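Local coordinates for protein lovastatin nonaketide synthase, polyketide synthase component (Aspergillus terreus, PDB 7CPX) that builds the nonaketide skeleton of lovastatin as dihydromonacolin L, extending the chain iteratively with malonyl units on a carrier domain, working as a homodimer together with the enoyl reductase LovC, at residues A1434-S1439 and T1791-P1796; I1807-R1812 and D2420-G2425; L574-E579 and M613-A618. The protein carries 2 engineered substitutions. All blocks are in the same frame, centred on the assembly; numbering follows the deposited sequence.

Contact 1 of 3, residues A1434-S1439 and T1791-P1796; sequences AHRYQS and TWTQEP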
ATOM      1  N   ALA A1434     -30.168 -54.430  28.016  1.00134.19           N
ATOM      2  CA  ALA A1434     -29.431 -53.906  26.873  1.00134.19           C
ATOM      3  C   ALA A1434     -27.986 -54.376  26.882  1.00134.19           C
ATOM      4  O   ALA A1434     -27.376 -54.532  25.818  1.00134.19           O
ATOM      5  CB  ALA A1434     -29.490 -52.379  26.864  1.00134.19           C
ATOM      6  N   HIS A1435     -27.414 -54.598  28.066  1.00124.91           N
ATOM      7  CA  HIS A1435     -26.087 -55.191  28.138  1.00124.91           C
ATOM      8  C   HIS A1435     -26.103 -56.608  27.588  1.00124.91           C
ATOM      9  O   HIS A1435     -25.311 -56.950  26.703  1.00124.91           O
ATOM     10  CB  HIS A1435     -25.592 -55.186  29.583  1.00124.91           C
ATOM     11  CG  HIS A1435     -24.454 -56.124  29.832  1.00124.91           C
ATOM     12  ND1 HIS A1435     -23.135 -55.733  29.754  1.00124.91           N
ATOM     13  CD2 HIS A1435     -24.438 -57.442  30.145  1.00124.91           C
ATOM     14  CE1 HIS A1435     -22.356 -56.767  30.016  1.00124.91           C
ATOM     15  NE2 HIS A1435     -23.121 -57.816  30.252  1.00124.91           N
ATOM     16  N   ARG A1436     -27.014 -57.444  28.088  1.00129.01           N
ATOM     17  CA  ARG A1436     -27.058 -58.825  27.623  1.00129.01           C
ATOM     18  C   ARG A1436     -27.467 -58.895  26.157  1.00129.01           C
ATOM     19  O   ARG A1436     -26.837 -59.606  25.366  1.00129.01           O
ATOM     20  CB  ARG A1436     -28.008 -59.640  28.495  1.00129.01           C
ATOM     21  CG  ARG A1436     -28.022 -61.116  28.150  1.00129.01           C
ATOM     22  CD  ARG A1436     -29.126 -61.450  27.170  1.00129.01           C
ATOM     23  NE  ARG A1436     -28.714 -62.427  26.170  1.00129.01           N
ATOM     24  CZ  ARG A1436     -28.800 -63.742  26.318  1.00129.01           C
ATOM     25  NH1 ARG A1436     -29.249 -64.285  27.438  1.00129.01           N
ATOM     26  NH2 ARG A1436     -28.427 -64.531  25.316  1.00129.01           N
ATOM     27  N   TYR A1437     -28.514 -58.168  25.777  1.00133.92           N
ATOM     28  CA  TYR A1437     -28.916 -58.026  24.381  1.00133.92           C
ATOM     29  C   TYR A1437     -28.491 -56.638  23.927  1.00133.92           C
ATOM     30  O   TYR A1437     -29.069 -55.636  24.359  1.00133.92           O
ATOM     31  CB  TYR A1437     -30.423 -58.206  24.199  1.00133.92           C
ATOM     32  CG  TYR A1437     -31.018 -59.411  24.887  1.00133.92           C
ATOM     33  CD1 TYR A1437     -30.947 -60.671  24.312  1.00133.92           C
ATOM     34  CD2 TYR A1437     -31.675 -59.281  26.100  1.00133.92           C
ATOM     35  CE1 TYR A1437     -31.501 -61.772  24.938  1.00133.92           C
ATOM     36  CE2 TYR A1437     -32.230 -60.374  26.733  1.00133.92           C
ATOM     37  CZ  TYR A1437     -32.143 -61.617  26.146  1.00133.92           C
ATOM     38  OH  TYR A1437     -32.696 -62.710  26.774  1.00133.92           O
ATOM     39  N   GLN A1438     -27.486 -56.576  23.064  1.00126.29           N
ATOM     40  CA  GLN A1438     -27.013 -55.305  22.543  1.00126.29           C
ATOM     41  C   GLN A1438     -27.699 -54.982  21.221  1.00126.29           C
ATOM     42  O   GLN A1438     -28.304 -55.844  20.578  1.00126.29           O
ATOM     43  CB  GLN A1438     -25.501 -55.332  22.346  1.00126.29           C
ATOM     44  CG  GLN A1438     -24.707 -55.532  23.620  1.00126.29           C
ATOM     45  CD  GLN A1438     -24.310 -54.224  24.276  1.00126.29           C
ATOM     46  OE1 GLN A1438     -23.156 -53.804  24.196  1.00126.29           O
ATOM     47  NE2 GLN A1438     -25.264 -53.575  24.931  1.00126.29           N
ATOM     48  N   SER A1439     -27.591 -53.718  20.819  1.00130.41           N
ATOM     49  CA  SER A1439     -28.177 -53.252  19.566  1.00130.41           C
ATOM     50  C   SER A1439     -29.668 -53.573  19.509  1.00130.41           C
ATOM     51  O   SER A1439     -30.207 -53.951  18.467  1.00130.41           O
ATOM     52  CB  SER A1439     -27.444 -53.854  18.365  1.00130.41           C
ATOM     53  OG  SER A1439     -26.116 -53.369  18.285  1.00130.41           O
ATOM     54  N   THR A1791     -34.381 -61.998  19.100  1.00143.18           N
ATOM     55  CA  THR A1791     -33.628 -61.181  20.048  1.00143.18           C
ATOM     56  C   THR A1791     -32.584 -62.006  20.787  1.00143.18           C
ATOM     57  O   THR A1791     -31.447 -61.556  20.976  1.00143.18           O
ATOM     58  CB  THR A1791     -34.572 -60.525  21.055  1.00143.18           C
ATOM     59  OG1 THR A1791     -35.099 -61.522  21.937  1.00143.18           O
ATOM     60  CG2 THR A1791     -35.716 -59.831  20.343  1.00143.18           C
ATOM     61  N   TRP A1792     -32.952 -63.209  21.223  1.00134.99           N
ATOM     62  CA  TRP A1792     -32.042 -64.034  22.003  1.00134.99           C
ATOM     63  C   TRP A1792     -30.718 -64.207  21.272  1.00134.99           C
ATOM     64  O   TRP A1792     -30.683 -64.476  20.069  1.00134.99           O
ATOM     65  CB  TRP A1792     -32.670 -65.399  22.281  1.00134.99           C
ATOM     66  CG  TRP A1792     -31.771 -66.304  23.052  1.00134.99           C
ATOM     67  CD1 TRP A1792     -31.742 -66.475  24.404  1.00134.99           C
ATOM     68  CD2 TRP A1792     -30.758 -67.160  22.517  1.00134.99           C
ATOM     69  NE1 TRP A1792     -30.775 -67.386  24.744  1.00134.99           N
ATOM     70  CE2 TRP A1792     -30.156 -67.822  23.603  1.00134.99           C
ATOM     71  CE3 TRP A1792     -30.300 -67.432  21.224  1.00134.99           C
ATOM     72  CZ2 TRP A1792     -29.123 -68.737  23.436  1.00134.99           C
ATOM     73  CZ3 TRP A1792     -29.274 -68.342  21.061  1.00134.99           C
ATOM     74  CH2 TRP A1792     -28.697 -68.984  22.161  1.00134.99           C
ATOM     75  N   THR A1793     -29.627 -64.051  22.014  1.00131.82           N
ATOM     76  CA  THR A1793     -28.286 -64.057  21.453  1.00131.82           C
ATOM     77  C   THR A1793     -27.564 -65.351  21.806  1.00131.82           C
ATOM     78  O   THR A1793     -27.988 -66.113  22.679  1.00131.82           O
ATOM     79  CB  THR A1793     -27.482 -62.855  21.953  1.00131.82           C
ATOM     80  OG1 THR A1793     -28.362 -61.743  22.157  1.00131.82           O
ATOM     81  CG2 THR A1793     -26.428 -62.470  20.938  1.00131.82           C
ATOM     82  N   GLN A1794     -26.444 -65.580  21.117  1.00130.93           N
ATOM     83  CA  GLN A1794     -25.795 -66.885  21.170  1.00130.93           C
ATOM     84  C   GLN A1794     -25.273 -67.203  22.566  1.00130.93           C
ATOM     85  O   GLN A1794     -25.403 -68.339  23.036  1.00130.93           O
ATOM     86  CB  GLN A1794     -24.657 -66.944  20.152  1.00130.93           C
ATOM     87  CG  GLN A1794     -24.493 -68.305  19.488  1.00130.93           C
ATOM     88  CD  GLN A1794     -25.702 -68.713  18.664  1.00130.93           C
ATOM     89  OE1 GLN A1794     -26.147 -69.858  18.725  1.00130.93           O
ATOM     90  NE2 GLN A1794     -26.236 -67.777  17.886  1.00130.93           N
ATOM     91  N   GLU A1795     -24.711 -66.215  23.260  1.00128.83           N
ATOM     92  CA  GLU A1795     -23.934 -66.155  24.493  1.00128.83           C
ATOM     93  C   GLU A1795     -22.582 -66.826  24.276  1.00128.83           C
ATOM     94  O   GLU A1795     -22.295 -67.865  24.886  1.00128.83           O
ATOM     95  CB  GLU A1795     -24.686 -66.842  25.635  1.00128.83           C
ATOM     96  CG  GLU A1795     -26.100 -66.333  25.839  1.00128.83           C
ATOM     97  CD  GLU A1795     -26.889 -67.180  26.817  1.00128.83           C
ATOM     98  OE1 GLU A1795     -26.338 -68.184  27.315  1.00128.83           O
ATOM     99  OE2 GLU A1795     -28.061 -66.843  27.087  1.00128.83           O
ATOM    100  N   PRO A1796     -21.731 -66.265  23.414  1.00123.48           N
ATOM    101  CA  PRO A1796     -20.506 -66.984  23.025  1.00123.48           C
ATOM    102  C   PRO A1796     -19.594 -67.337  24.186  1.00123.48           C
ATOM    103  O   PRO A1796     -18.940 -68.385  24.147  1.00123.48           O
ATOM    104  CB  PRO A1796     -19.828 -66.004  22.057  1.00123.48           C
ATOM    105  CG  PRO A1796     -20.320 -64.669  22.482  1.00123.48           C
ATOM    106  CD  PRO A1796     -21.745 -64.886  22.900  1.00123.48           C
TER
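R1436 and E1795 make the ionic part of this contact. The guanidinium meets E1795 end-on through both terminal nitrogens, NH1 to OE2 at 2.8 Å and NH2 to the same OE2 at 2.9 Å, so a single carboxylate oxygen takes the whole grip. NH2 uses the anti lone pair of OE2; NH1 comes from the same anti side but out of the carboxylate plane. The two planes are turned 55° apart, and both bonds are well short of straight, the NH1 one closing at 135°. R1436 starts with CG trans to its backbone N (chi1 -175°), then bends at its next two bonds and brings its tip round to the carboxylate. NH2 also lies 3.1 Å from the carbonyl O of T1793, which stands at the guanidinium edge.

The second kind of contact is arginine atoms lying over ring faces. NH2 of R1436 hangs over one face of the W1792 indole near its rim, 3.7 Å from NE1. CD of R1436 lies over the centre of one face of the Y1437 ring, so one arginine touches two aromatic faces with different atoms.

Plain van der Waals packing completes the contact. OG1 of T1793 sits at the edge of the Y1437 ring, 3.5 Å from CD1, and Y1437 CE1 is 3.7 Å from CA of W1792.

R1436 closes helix 1420-1436, whose chain goes on into strand 1440-1445 of the methyltransferase-type sheet. H1782 of helix 1775-1784 stacks on W1792, L1779 of that helix touches E1795, and Q1543 of strand 1542-1547 packs on Y1437. The contact thus joins the methyltransferase fold to the different sheet that contains strands 1797-1801 and 1804-1811.

Contact 2 of 3, residues I1807-R1812 and D2420-G2425; sequences IPRLKR and DDPRIG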
ATOM      1  N   ILE A1807     -21.810 -62.173  31.429  1.00121.28           N
ATOM      2  CA  ILE A1807     -21.194 -62.093  30.107  1.00121.28           C
ATOM      3  C   ILE A1807     -20.424 -60.791  29.993  1.00121.28           C
ATOM      4  O   ILE A1807     -20.790 -59.766  30.584  1.00121.28           O
ATOM      5  CB  ILE A1807     -22.250 -62.183  28.979  1.00121.28           C
ATOM      6  CG1 ILE A1807     -22.298 -63.612  28.430  1.00121.28           C
ATOM      7  CG2 ILE A1807     -21.980 -61.170  27.863  1.00121.28           C
ATOM      8  CD1 ILE A1807     -23.251 -63.814  27.267  1.00121.28           C
ATOM      9  N   PRO A1808     -19.327 -60.811  29.237  1.00117.92           N
ATOM     10  CA  PRO A1808     -18.591 -59.578  28.958  1.00117.92           C
ATOM     11  C   PRO A1808     -19.025 -58.936  27.653  1.00117.92           C
ATOM     12  O   PRO A1808     -19.341 -59.607  26.669  1.00117.92           O
ATOM     13  CB  PRO A1808     -17.144 -60.073  28.861  1.00117.92           C
ATOM     14  CG  PRO A1808     -17.290 -61.417  28.220  1.00117.92           C
ATOM     15  CD  PRO A1808     -18.631 -61.979  28.668  1.00117.92           C
ATOM     16  N   ARG A1809     -19.028 -57.607  27.655  1.00119.84           N
ATOM     17  CA  ARG A1809     -19.312 -56.839  26.456  1.00119.84           C
ATOM     18  C   ARG A1809     -18.346 -55.670  26.380  1.00119.84           C
ATOM     19  O   ARG A1809     -18.057 -55.026  27.391  1.00119.84           O
ATOM     20  CB  ARG A1809     -20.761 -56.345  26.444  1.00119.84           C
ATOM     21  CG  ARG A1809     -21.776 -57.466  26.580  1.00119.84           C
ATOM     22  CD  ARG A1809     -22.829 -57.401  25.504  1.00119.84           C
ATOM     23  NE  ARG A1809     -23.832 -58.447  25.671  1.00119.84           N
ATOM     24  CZ  ARG A1809     -23.640 -59.721  25.363  1.00119.84           C
ATOM     25  NH1 ARG A1809     -22.488 -60.148  24.872  1.00119.84           N
ATOM     26  NH2 ARG A1809     -24.625 -60.592  25.561  1.00119.84           N
ATOM     27  N   LEU A1810     -17.846 -55.400  25.180  1.00114.28           N
ATOM     28  CA  LEU A1810     -16.849 -54.356  24.992  1.00114.28           C
ATOM     29  C   LEU A1810     -17.546 -53.009  24.891  1.00114.28           C
ATOM     30  O   LEU A1810     -18.284 -52.754  23.933  1.00114.28           O
ATOM     31  CB  LEU A1810     -16.024 -54.637  23.741  1.00114.28           C
ATOM     32  CG  LEU A1810     -15.566 -56.090  23.605  1.00114.28           C
ATOM     33  CD1 LEU A1810     -14.690 -56.265  22.387  1.00114.28           C
ATOM     34  CD2 LEU A1810     -14.839 -56.534  24.858  1.00114.28           C
ATOM     35  N   LYS A1811     -17.317 -52.146  25.877  1.00113.23           N
ATOM     36  CA  LYS A1811     -17.926 -50.825  25.915  1.00113.23           C
ATOM     37  C   LYS A1811     -16.840 -49.767  26.007  1.00113.23           C
ATOM     38  O   LYS A1811     -15.931 -49.867  26.837  1.00113.23           O
ATOM     39  CB  LYS A1811     -18.895 -50.700  27.093  1.00113.23           C
ATOM     40  CG  LYS A1811     -20.017 -51.724  27.049  1.00113.23           C
ATOM     41  CD  LYS A1811     -21.377 -51.120  27.361  1.00113.23           C
ATOM     42  CE  LYS A1811     -21.589 -50.930  28.852  1.00113.23           C
ATOM     43  NZ  LYS A1811     -23.023 -50.682  29.167  1.00113.23           N
ATOM     44  N   ARG A1812     -16.944 -48.751  25.155  1.00108.07           N
ATOM     45  CA  ARG A1812     -15.933 -47.705  25.104  1.00108.07           C
ATOM     46  C   ARG A1812     -15.708 -47.132  26.495  1.00108.07           C
ATOM     47  O   ARG A1812     -16.612 -46.530  27.082  1.00108.07           O
ATOM     48  CB  ARG A1812     -16.362 -46.601  24.141  1.00108.07           C
ATOM     49  CG  ARG A1812     -16.693 -47.071  22.734  1.00108.07           C
ATOM     50  CD  ARG A1812     -15.492 -47.687  22.048  1.00108.07           C
ATOM     51  NE  ARG A1812     -15.760 -47.979  20.646  1.00108.07           N
ATOM     52  CZ  ARG A1812     -14.925 -48.621  19.841  1.00108.07           C
ATOM     53  NH1 ARG A1812     -13.749 -49.050  20.267  1.00108.07           N
ATOM     54  NH2 ARG A1812     -15.277 -48.836  18.577  1.00108.07           N
ATOM     55  N   ASP A2420     -21.388 -60.514  14.263  1.00122.21           N
ATOM     56  CA  ASP A2420     -22.420 -61.294  14.930  1.00122.21           C
ATOM     57  C   ASP A2420     -22.090 -61.586  16.387  1.00122.21           C
ATOM     58  O   ASP A2420     -22.969 -62.049  17.122  1.00122.21           O
ATOM     59  CB  ASP A2420     -22.644 -62.612  14.187  1.00122.21           C
ATOM     60  CG  ASP A2420     -23.116 -62.405  12.761  1.00122.21           C
ATOM     61  OD1 ASP A2420     -23.789 -61.387  12.499  1.00122.21           O
ATOM     62  OD2 ASP A2420     -22.815 -63.261  11.903  1.00122.21           O
ATOM     63  N   ASP A2421     -20.861 -61.331  16.819  1.00119.48           N
ATOM     64  CA  ASP A2421     -20.484 -61.586  18.201  1.00119.48           C
ATOM     65  C   ASP A2421     -21.106 -60.522  19.099  1.00119.48           C
ATOM     66  O   ASP A2421     -20.846 -59.331  18.898  1.00119.48           O
ATOM     67  CB  ASP A2421     -18.967 -61.580  18.350  1.00119.48           C
ATOM     68  CG  ASP A2421     -18.510 -62.085  19.706  1.00119.48           C
ATOM     69  OD1 ASP A2421     -19.253 -61.913  20.695  1.00119.48           O
ATOM     70  OD2 ASP A2421     -17.403 -62.658  19.783  1.00119.48           O
ATOM     71  N   PRO A2422     -21.924 -60.896  20.089  1.00121.56           N
ATOM     72  CA  PRO A2422     -22.511 -59.875  20.970  1.00121.56           C
ATOM     73  C   PRO A2422     -21.499 -59.192  21.866  1.00121.56           C
ATOM     74  O   PRO A2422     -21.812 -58.140  22.435  1.00121.56           O
ATOM     75  CB  PRO A2422     -23.530 -60.670  21.790  1.00121.56           C
ATOM     76  CG  PRO A2422     -22.956 -62.043  21.837  1.00121.56           C
ATOM     77  CD  PRO A2422     -22.338 -62.253  20.482  1.00121.56           C
ATOM     78  N   ARG A2423     -20.300 -59.760  22.015  1.00118.22           N
ATOM     79  CA  ARG A2423     -19.295 -59.164  22.886  1.00118.22           C
ATOM     80  C   ARG A2423     -19.012 -57.718  22.497  1.00118.22           C
ATOM     81  O   ARG A2423     -18.689 -56.887  23.352  1.00118.22           O
ATOM     82  CB  ARG A2423     -18.015 -59.996  22.824  1.00118.22           C
ATOM     83  CG  ARG A2423     -17.029 -59.739  23.945  1.00118.22           C
ATOM     84  CD  ARG A2423     -15.697 -60.412  23.656  1.00118.22           C
ATOM     85  NE  ARG A2423     -14.979 -60.762  24.875  1.00118.22           N
ATOM     86  CZ  ARG A2423     -15.149 -61.894  25.544  1.00118.22           C
ATOM     87  NH1 ARG A2423     -16.019 -62.809  25.147  1.00118.22           N
ATOM     88  NH2 ARG A2423     -14.428 -62.116  26.640  1.00118.22           N
ATOM     89  N   ILE A2424     -19.146 -57.400  21.212  1.00117.81           N
ATOM     90  CA  ILE A2424     -18.791 -56.091  20.677  1.00117.81           C
ATOM     91  C   ILE A2424     -20.046 -55.253  20.477  1.00117.81           C
ATOM     92  O   ILE A2424     -20.029 -54.259  19.743  1.00117.81           O
ATOM     93  CB  ILE A2424     -18.039 -56.243  19.347  1.00117.81           C
ATOM     94  CG1 ILE A2424     -19.032 -56.667  18.260  1.00117.81           C
ATOM     95  CG2 ILE A2424     -16.923 -57.259  19.491  1.00117.81           C
ATOM     96  CD1 ILE A2424     -18.408 -57.307  17.064  1.00117.81           C
ATOM     97  N   GLY A2425     -21.140 -55.648  21.126  1.00118.34           N
ATOM     98  CA  GLY A2425     -22.432 -55.074  20.787  1.00118.34           C
ATOM     99  C   GLY A2425     -22.462 -53.564  20.915  1.00118.34           C
ATOM    100  O   GLY A2425     -23.018 -52.866  20.064  1.00118.34           O
TER
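R2423 lays its whole length across strand residues P1808 and L1810. Trans torsions from CG to NE, beginning with chi1 at -164°, keep the chain stretched. CB passes the carbonyl O of P1808 at 4.1 Å. CG comes closer to that oxygen and also touches CG of L1810 at 3.9 Å, while CD brushes L1810 CD2 at 4.1 Å. NE lies beside the P1808 ring, and the guanidinium then settles with one face against it: CZ is 3.5 Å and NH2 3.3 Å from P1808 CG, which sits toward the rim of the flat group. The charged end looks beyond this pair of segments, with NH1 in a salt bridge to E1797 and the group in a cation-pi contact with W1276.

A backbone hydrogen bond crosses between the segments: L1810 N donates almost straight to R2423 O, 171° at the hydrogen, though its modelled length is doubtfully short. Behind it, OD1 of D2421 accepts from R2423 N in an Asx turn that shapes the start of the short 3-10 segment. R1809 covers P2422 in its turn, its guanidinium face resting on P2422 CB, 3.3 Å from NH1; its NE and NH2 probably bond the carbonyls of H1435 and R1436.

Both arginines therefore offer flat faces to prolines and send other N-H groups beyond this pair of segments. Guanidinium-on-proline and aliphatic packing, L1810 CD1 on I2424 CG2 at 3.8 Å included, joins the ketoreductase region to strand 1804-1811. E1797 probably balances R2423, whose NH2 also lies near the like-charged R1745.

Contact 3 of 3, residues L574-E579 and M613-A618; sequences LKNLIE and MLEGEA
OE2 of E615 is the polar atom on which the helix side converges. N576 ND2 donates to it at 3.3 Å, a weak bond and the only hydrogen bond between the segments, with amide and carboxylate planes 52° apart. CB of E579 approaches the same oxygen, also at 3.3 Å. The K575 carbonyl O is no farther from OE2, but both are acceptors, so nothing bonds there. E615 gets this far over the helix because its chain runs extended beyond CG, its CG passing 3.5 Å from K575 O.

Apolar packing occupies the buried side. M613 stretches its thioether along the side of the helix that carries L574 and I578, and SD meets the tip of I578, 3.4 Å from CD1, the two side chains crossing at about a right angle. L574 instead runs alongside M613 in the same direction, with CB 3.8 Å from SD. L630 and V634 of helix 624-644 touch M613, and V634 also meets L574. Between the two zones K575 CB rests 3.9 Å from L614 C. The K575 NZ turns back to G572 O.

Inside the malonyl transacylase domain, the loop before helix 624-644 is thus held to helix 575-578 by methionine-aliphatic packing on one side and by E615 lying over the helix on the other. E579 OE1 and E615 OE1 stay 5.5 Å apart; any repulsion is probably eased by R585, a long, weak partner of E579.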
ATOM      1  N   LEU A 574      18.191  47.012 -65.340  1.00190.03           N
ATOM      2  CA  LEU A 574      17.276  46.099 -66.017  1.00190.03           C
ATOM      3  C   LEU A 574      17.988  45.132 -66.952  1.00190.03           C
ATOM      4  O   LEU A 574      17.315  44.395 -67.683  1.00190.03           O
ATOM      5  CB  LEU A 574      16.201  46.834 -66.830  1.00190.03           C
ATOM      6  CG  LEU A 574      15.210  47.734 -66.091  1.00190.03           C
ATOM      7  CD1 LEU A 574      14.111  48.178 -67.048  1.00190.03           C
ATOM      8  CD2 LEU A 574      14.619  47.039 -64.875  1.00190.03           C
ATOM      9  N   LYS A 575      19.322  45.100 -66.961  1.00189.30           N
ATOM     10  CA  LYS A 575      20.028  44.212 -67.877  1.00189.30           C
ATOM     11  C   LYS A 575      19.677  42.756 -67.599  1.00189.30           C
ATOM     12  O   LYS A 575      19.449  41.970 -68.526  1.00189.30           O
ATOM     13  CB  LYS A 575      21.536  44.437 -67.771  1.00189.30           C
ATOM     14  CG  LYS A 575      22.126  44.110 -66.408  1.00189.30           C
ATOM     15  CD  LYS A 575      23.604  44.452 -66.348  1.00189.30           C
ATOM     16  CE  LYS A 575      24.222  44.018 -65.029  1.00189.30           C
ATOM     17  NZ  LYS A 575      23.608  44.713 -63.865  1.00189.30           N
ATOM     18  N   ASN A 576      19.626  42.378 -66.321  1.00183.00           N
ATOM     19  CA  ASN A 576      19.282  41.004 -65.974  1.00183.00           C
ATOM     20  C   ASN A 576      17.785  40.755 -66.123  1.00183.00           C
ATOM     21  O   ASN A 576      17.372  39.688 -66.594  1.00183.00           O
ATOM     22  CB  ASN A 576      19.741  40.696 -64.551  1.00183.00           C
ATOM     23  CG  ASN A 576      21.183  41.092 -64.307  1.00183.00           C
ATOM     24  OD1 ASN A 576      21.474  41.913 -63.437  1.00183.00           O
ATOM     25  ND2 ASN A 576      22.095  40.510 -65.077  1.00183.00           N
ATOM     26  N   LEU A 577      16.957  41.728 -65.732  1.00181.15           N
ATOM     27  CA  LEU A 577      15.513  41.570 -65.881  1.00181.15           C
ATOM     28  C   LEU A 577      15.125  41.411 -67.344  1.00181.15           C
ATOM     29  O   LEU A 577      14.311  40.548 -67.690  1.00181.15           O
ATOM     30  CB  LEU A 577      14.787  42.767 -65.266  1.00181.15           C
ATOM     31  CG  LEU A 577      14.474  42.688 -63.770  1.00181.15           C
ATOM     32  CD1 LEU A 577      14.111  44.061 -63.230  1.00181.15           C
ATOM     33  CD2 LEU A 577      13.342  41.708 -63.512  1.00181.15           C
ATOM     34  N   ILE A 578      15.698  42.238 -68.218  1.00188.20           N
ATOM     35  CA  ILE A 578      15.366  42.167 -69.637  1.00188.20           C
ATOM     36  C   ILE A 578      15.824  40.841 -70.230  1.00188.20           C
ATOM     37  O   ILE A 578      15.106  40.217 -71.020  1.00188.20           O
ATOM     38  CB  ILE A 578      15.979  43.365 -70.383  1.00188.20           C
ATOM     39  CG1 ILE A 578      15.296  44.658 -69.929  1.00188.20           C
ATOM     40  CG2 ILE A 578      15.856  43.170 -71.890  1.00188.20           C
ATOM     41  CD1 ILE A 578      15.964  45.924 -70.424  1.00188.20           C
ATOM     42  N   GLU A 579      17.019  40.389 -69.859  1.00186.72           N
ATOM     43  CA  GLU A 579      17.608  39.184 -70.422  1.00186.72           C
ATOM     44  C   GLU A 579      17.221  37.922 -69.661  1.00186.72           C
ATOM     45  O   GLU A 579      17.759  36.850 -69.954  1.00186.72           O
ATOM     46  CB  GLU A 579      19.133  39.317 -70.460  1.00186.72           C
ATOM     47  CG  GLU A 579      19.637  40.394 -71.407  1.00186.72           C
ATOM     48  CD  GLU A 579      19.348  40.076 -72.862  1.00186.72           C
ATOM     49  OE1 GLU A 579      18.917  38.941 -73.151  1.00186.72           O
ATOM     50  OE2 GLU A 579      19.551  40.964 -73.717  1.00186.72           O
ATOM     51  N   MET A 613      21.149  48.904 -71.824  1.00197.69           N
ATOM     52  CA  MET A 613      20.616  47.873 -70.935  1.00197.69           C
ATOM     53  C   MET A 613      21.040  46.490 -71.433  1.00197.69           C
ATOM     54  O   MET A 613      20.226  45.629 -71.766  1.00197.69           O
ATOM     55  CB  MET A 613      19.101  47.988 -70.839  1.00197.69           C
ATOM     56  CG  MET A 613      18.614  49.235 -70.122  1.00197.69           C
ATOM     57  SD  MET A 613      16.841  49.184 -69.798  1.00197.69           S
ATOM     58  CE  MET A 613      16.628  50.652 -68.795  1.00197.69           C
ATOM     59  N   LEU A 614      22.355  46.293 -71.479  1.00197.08           N
ATOM     60  CA  LEU A 614      22.959  45.077 -72.001  1.00197.08           C
ATOM     61  C   LEU A 614      23.848  44.446 -70.940  1.00197.08           C
ATOM     62  O   LEU A 614      24.610  45.141 -70.260  1.00197.08           O
ATOM     63  CB  LEU A 614      23.782  45.372 -73.259  1.00197.08           C
ATOM     64  CG  LEU A 614      23.021  46.031 -74.411  1.00197.08           C
ATOM     65  CD1 LEU A 614      23.977  46.418 -75.528  1.00197.08           C
ATOM     66  CD2 LEU A 614      21.933  45.108 -74.934  1.00197.08           C
ATOM     67  N   GLU A 615      23.747  43.127 -70.804  1.00194.22           N
ATOM     68  CA  GLU A 615      24.606  42.406 -69.878  1.00194.22           C
ATOM     69  C   GLU A 615      26.040  42.384 -70.392  1.00194.22           C
ATOM     70  O   GLU A 615      26.294  42.381 -71.599  1.00194.22           O
ATOM     71  CB  GLU A 615      24.100  40.977 -69.680  1.00194.22           C
ATOM     72  CG  GLU A 615      22.715  40.889 -69.061  1.00194.22           C
ATOM     73  CD  GLU A 615      22.283  39.457 -68.810  1.00194.22           C
ATOM     74  OE1 GLU A 615      22.914  38.537 -69.372  1.00194.22           O
ATOM     75  OE2 GLU A 615      21.315  39.251 -68.049  1.00194.22           O
ATOM     76  N   GLY A 616      26.982  42.370 -69.460  1.00198.33           N
ATOM     77  CA  GLY A 616      28.400  42.382 -69.817  1.00198.33           C
ATOM     78  C   GLY A 616      28.964  43.757 -70.086  1.00198.33           C
ATOM     79  O   GLY A 616      30.035  44.099 -69.577  1.00198.33           O
ATOM     80  N   GLU A 617      28.265  44.566 -70.884  1.00199.94           N
ATOM     81  CA  GLU A 617      28.731  45.920 -71.159  1.00199.94           C
ATOM     82  C   GLU A 617      28.628  46.792 -69.913  1.00199.94           C
ATOM     83  O   GLU A 617      29.632  47.322 -69.424  1.00199.94           O
ATOM     84  CB  GLU A 617      27.930  46.527 -72.312  1.00199.94           C
ATOM     85  CG  GLU A 617      27.960  45.703 -73.588  1.00199.94           C
ATOM     86  CD  GLU A 617      27.409  46.459 -74.782  1.00199.94           C
ATOM     87  OE1 GLU A 617      26.955  47.608 -74.602  1.00199.94           O
ATOM     88  OE2 GLU A 617      27.433  45.905 -75.900  1.00199.94           O
ATOM     89  N   ALA A 618      27.415  46.946 -69.382  1.00197.95           N
ATOM     90  CA  ALA A 618      27.185  47.753 -68.185  1.00197.95           C
ATOM     91  C   ALA A 618      27.764  49.155 -68.354  1.00197.95           C
ATOM     92  O   ALA A 618      28.375  49.715 -67.442  1.00197.95           O
ATOM     93  CB  ALA A 618      27.765  47.069 -66.947  1.00197.95           C
TER

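Contacts 1 and 2 belong to one assembly of domains, their centres 9 Å apart, and R1809 is the bridge, a strand residue of contact 2 that reaches the helix end of contact 1. P1796 packs on P2422 as well, CD to CG at 3.3 Å. Together they bring methyltransferase fold, neighbouring sheet and ketoreductase region into one buried junction. Contact 3, in the transacylase domain, lies on the opposite side of the chain's centre, about 148 Å from contact 1 and 143 Å from contact 2, centre to centre. All three lie away from the catalytic residues and the NADP pocket.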